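Local coordinates for protein intracellular serine protease (Bacillus licheniformis, PDB 4ZOQ) that probably acts as a subtilisin-like serine endopeptidase, a lanthipeptide protease that cuts peptide bonds sequence-specifically, at residues A159-A173 with H191-G203. Residues are numbered along the deposited sequence; the frame is centred on the assembly and turned at random.
Sequences ANYAAKHQVLVFSSA and HLPSALKHVVSVG
Phe170 and Val200 pair side by side on neighbouring parallel strands of the central sheet of this subtilisin-type fold. Phe170 CD1 lies 3.6 Å from Val200 CB, and Val202 CG2 stands at the ring's edge; helix 275-297 covers this side of the sheet, its Val282 and Ala286 touching Phe170. Four backbone hydrogen bonds join the segments, the last from Ala173 just past the strand and the straightest from Val200 N to Val169 O (2.8 Å, 172°). On the other face, Ser171 CB sits 3.5 Å from Val199 CG1, while Ser171 OG passes the Pro193 ring and bonds to Ile136 O.

Towards the C-terminal end of strand 168-172 the fit stays close. His191, its ring swung anti to the backbone N (chi1 -173°), donates from ND1 to Ser194 OG at 2.7 Å and sets CE1 in plane with Ser172 O; Ser194 OG also bonds to Glu220. A leucine in place of His191 would probably cost Ser194 OG this N-H donor, leaving it to Glu220, and Ser172 O the ring edge. The side chain of Ser172 lies about 5 Å from that of Ser276, the predicted charge-relay serine.

At the opposite end His198, Lys197 and Asn160 form the looser solvent side, beside buried Ala159. Ala163 CB makes a CH-pi contact over one face of the His198 ring; Lys197 CG lies toward the rim of the opposite face. A water links Val169 N to His198 O, and Asn160, its amide 80° from the imidazole plane, brings OD1 to 3.3 Å from His198 CD2 while accepting from Gln156 NE2.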
# COMPACT_ATOMS: atom_id res chain seq x y z
N ALA B 159 -1.98 -12.68 3.88
CA ALA B 159 -0.57 -12.38 3.74
C ALA B 159 0.22 -13.64 3.41
O ALA B 159 1.15 -13.62 2.59
CB ALA B 159 -0.03 -11.72 5.01
N ASN B 160 -0.17 -14.74 4.05
CA ASN B 160 0.45 -16.03 3.76
C ASN B 160 0.23 -16.42 2.28
O ASN B 160 1.13 -16.94 1.60
CB ASN B 160 -0.14 -17.09 4.69
CG ASN B 160 0.31 -16.93 6.17
OD1 ASN B 160 1.09 -16.03 6.51
ND2 ASN B 160 -0.19 -17.79 7.02
N TYR B 161 -0.96 -16.14 1.78
CA TYR B 161 -1.29 -16.51 0.41
C TYR B 161 -0.43 -15.75 -0.62
O TYR B 161 0.08 -16.34 -1.56
CB TYR B 161 -2.77 -16.28 0.16
CG TYR B 161 -3.26 -16.78 -1.16
CD1 TYR B 161 -3.35 -18.14 -1.43
CD2 TYR B 161 -3.68 -15.88 -2.14
CE1 TYR B 161 -3.83 -18.59 -2.67
CE2 TYR B 161 -4.15 -16.31 -3.35
CZ TYR B 161 -4.23 -17.66 -3.62
OH TYR B 161 -4.72 -18.04 -4.85
N ALA B 162 -0.23 -14.45 -0.39
CA ALA B 162 0.63 -13.66 -1.27
C ALA B 162 2.08 -14.16 -1.23
O ALA B 162 2.71 -14.32 -2.28
CB ALA B 162 0.58 -12.20 -0.88
N ALA B 163 2.56 -14.44 -0.03
CA ALA B 163 3.93 -14.92 0.20
C ALA B 163 4.15 -16.27 -0.47
O ALA B 163 5.22 -16.55 -1.05
CB ALA B 163 4.21 -15.03 1.68
N LYS B 164 3.12 -17.10 -0.40
CA LYS B 164 3.18 -18.43 -0.96
C LYS B 164 3.36 -18.37 -2.46
O LYS B 164 4.07 -19.20 -3.05
CB LYS B 164 1.89 -19.20 -0.65
CG LYS B 164 1.97 -20.63 -1.08
CD LYS B 164 0.63 -21.35 -1.00
CE LYS B 164 0.71 -22.66 -1.81
NZ LYS B 164 -0.64 -23.14 -2.24
N HIS B 165 2.80 -17.32 -3.07
CA HIS B 165 2.89 -17.15 -4.50
C HIS B 165 3.95 -16.15 -4.92
O HIS B 165 3.93 -15.66 -6.06
CB HIS B 165 1.54 -16.75 -5.08
CG HIS B 165 0.52 -17.85 -5.06
ND1 HIS B 165 -0.26 -18.14 -3.97
CD2 HIS B 165 0.21 -18.78 -6.01
CE1 HIS B 165 -1.04 -19.17 -4.25
NE2 HIS B 165 -0.77 -19.58 -5.48
N GLN B 166 4.90 -15.91 -4.02
CA GLN B 166 6.04 -15.04 -4.30
C GLN B 166 5.66 -13.58 -4.62
O GLN B 166 6.36 -12.89 -5.37
CB GLN B 166 6.84 -15.65 -5.45
CG GLN B 166 7.28 -17.09 -5.16
CD GLN B 166 8.24 -17.15 -3.98
OE1 GLN B 166 8.99 -16.22 -3.73
NE2 GLN B 166 8.21 -18.26 -3.25
N VAL B 167 4.57 -13.10 -4.03
CA VAL B 167 4.15 -11.72 -4.23
C VAL B 167 4.51 -10.83 -3.02
O VAL B 167 4.10 -11.12 -1.90
CB VAL B 167 2.64 -11.62 -4.45
CG1 VAL B 167 2.27 -10.20 -4.71
CG2 VAL B 167 2.23 -12.51 -5.60
N LEU B 168 5.26 -9.76 -3.28
CA LEU B 168 5.64 -8.81 -2.24
C LEU B 168 4.47 -7.93 -1.87
O LEU B 168 3.69 -7.52 -2.74
CB LEU B 168 6.80 -7.96 -2.71
CG LEU B 168 8.04 -8.81 -2.84
CD1 LEU B 168 9.02 -8.16 -3.77
CD2 LEU B 168 8.65 -9.02 -1.47
N VAL B 169 4.32 -7.68 -0.57
CA VAL B 169 3.28 -6.80 -0.06
C VAL B 169 3.91 -5.71 0.80
O VAL B 169 4.51 -5.99 1.83
CB VAL B 169 2.22 -7.58 0.77
CG1 VAL B 169 1.13 -6.64 1.27
CG2 VAL B 169 1.64 -8.73 -0.06
N PHE B 170 3.74 -4.46 0.39
CA PHE B 170 4.30 -3.33 1.09
C PHE B 170 3.15 -2.56 1.71
O PHE B 170 2.11 -2.40 1.09
CB PHE B 170 5.10 -2.46 0.14
CG PHE B 170 6.28 -3.17 -0.45
CD1 PHE B 170 7.47 -3.26 0.25
CD2 PHE B 170 6.17 -3.80 -1.67
CE1 PHE B 170 8.54 -3.95 -0.27
CE2 PHE B 170 7.24 -4.48 -2.21
CZ PHE B 170 8.43 -4.55 -1.50
N SER B 171 3.34 -2.10 2.95
CA SER B 171 2.28 -1.40 3.66
C SER B 171 2.80 -0.18 4.41
O SER B 171 3.91 -0.18 4.92
CB SER B 171 1.63 -2.37 4.67
OG SER B 171 0.35 -1.92 5.01
N SER B 172 1.99 0.86 4.51
CA SER B 172 2.37 2.04 5.27
C SER B 172 2.31 1.77 6.77
O SER B 172 1.41 1.07 7.26
CB SER B 172 1.50 3.23 4.90
OG SER B 172 0.14 2.88 5.00
N ALA B 173 3.31 2.27 7.50
CA ALA B 173 3.43 1.96 8.92
C ALA B 173 2.44 2.76 9.75
O ALA B 173 2.14 2.41 10.88
CB ALA B 173 4.83 2.22 9.39
N HIS B 191 -1.47 -2.43 14.30
CA HIS B 191 -1.78 -1.72 13.06
C HIS B 191 -1.75 -2.76 11.94
O HIS B 191 -0.70 -3.37 11.71
CB HIS B 191 -0.77 -0.57 12.80
CG HIS B 191 -1.11 0.30 11.62
ND1 HIS B 191 -0.34 0.33 10.48
CD2 HIS B 191 -2.10 1.20 11.43
CE1 HIS B 191 -0.85 1.20 9.63
NE2 HIS B 191 -1.93 1.74 10.18
N LEU B 192 -2.86 -2.94 11.24
CA LEU B 192 -3.01 -4.00 10.23
C LEU B 192 -3.28 -3.38 8.86
O LEU B 192 -4.10 -2.46 8.76
CB LEU B 192 -4.14 -4.92 10.64
CG LEU B 192 -3.98 -5.65 11.98
CD1 LEU B 192 -5.27 -6.28 12.35
CD2 LEU B 192 -2.95 -6.72 11.82
N PRO B 193 -2.65 -3.91 7.79
CA PRO B 193 -1.87 -5.15 7.73
C PRO B 193 -0.38 -5.02 8.02
O PRO B 193 0.34 -6.01 7.92
CB PRO B 193 -2.05 -5.59 6.27
CG PRO B 193 -2.10 -4.26 5.50
CD PRO B 193 -2.81 -3.29 6.45
N SER B 194 0.08 -3.82 8.38
CA SER B 194 1.52 -3.55 8.49
C SER B 194 2.21 -4.43 9.54
O SER B 194 3.40 -4.72 9.41
CB SER B 194 1.76 -2.06 8.80
OG SER B 194 1.40 -1.75 10.13
N ALA B 195 1.48 -4.84 10.57
CA ALA B 195 2.07 -5.66 11.62
C ALA B 195 2.24 -7.14 11.23
O ALA B 195 2.96 -7.87 11.90
CB ALA B 195 1.25 -5.57 12.87
N LEU B 196 1.55 -7.57 10.18
CA LEU B 196 1.51 -8.98 9.78
C LEU B 196 2.82 -9.54 9.27
O LEU B 196 3.59 -8.85 8.61
CB LEU B 196 0.45 -9.19 8.69
CG LEU B 196 -1.01 -8.86 8.95
CD1 LEU B 196 -1.78 -8.94 7.63
CD2 LEU B 196 -1.61 -9.82 9.98
N LYS B 197 3.04 -10.82 9.51
CA LYS B 197 4.15 -11.50 8.89
C LYS B 197 3.93 -11.54 7.36
O LYS B 197 2.78 -11.58 6.88
CB LYS B 197 4.28 -12.90 9.48
CG LYS B 197 5.61 -13.56 9.22
CD LYS B 197 5.61 -14.99 9.78
CE LYS B 197 7.01 -15.55 9.88
NZ LYS B 197 7.57 -15.78 8.54
N HIS B 198 5.04 -11.44 6.61
CA HIS B 198 5.07 -11.38 5.15
C HIS B 198 4.52 -10.03 4.59
O HIS B 198 4.38 -9.85 3.39
CB HIS B 198 4.32 -12.55 4.54
CG HIS B 198 4.76 -13.88 5.05
ND1 HIS B 198 6.03 -14.37 4.85
CD2 HIS B 198 4.09 -14.84 5.75
CE1 HIS B 198 6.14 -15.56 5.42
NE2 HIS B 198 4.97 -15.87 5.96
N VAL B 199 4.20 -9.10 5.47
CA VAL B 199 3.90 -7.75 5.03
C VAL B 199 5.08 -6.82 5.41
O VAL B 199 5.54 -6.83 6.56
CB VAL B 199 2.59 -7.23 5.64
CG1 VAL B 199 2.41 -5.77 5.31
CG2 VAL B 199 1.39 -8.08 5.17
N VAL B 200 5.59 -6.07 4.44
CA VAL B 200 6.72 -5.16 4.66
C VAL B 200 6.23 -3.79 5.14
O VAL B 200 5.67 -3.00 4.35
CB VAL B 200 7.52 -4.99 3.37
CG1 VAL B 200 8.73 -4.08 3.59
CG2 VAL B 200 7.97 -6.37 2.83
N SER B 201 6.45 -3.48 6.41
CA SER B 201 5.97 -2.22 6.96
C SER B 201 6.95 -1.05 6.67
O SER B 201 8.13 -1.14 6.96
CB SER B 201 5.76 -2.37 8.46
OG SER B 201 5.21 -1.20 9.00
N VAL B 202 6.45 0.04 6.06
CA VAL B 202 7.30 1.13 5.60
C VAL B 202 6.97 2.48 6.29
O VAL B 202 5.83 2.95 6.24
CB VAL B 202 7.18 1.32 4.05
CG1 VAL B 202 8.07 2.44 3.54
CG2 VAL B 202 7.47 0.01 3.30
N GLY B 203 7.99 3.08 6.90
CA GLY B 203 7.89 4.39 7.53
C GLY B 203 8.37 5.51 6.62
O GLY B 203 8.81 5.28 5.50
O HOH W 1 6.16 -9.28 1.18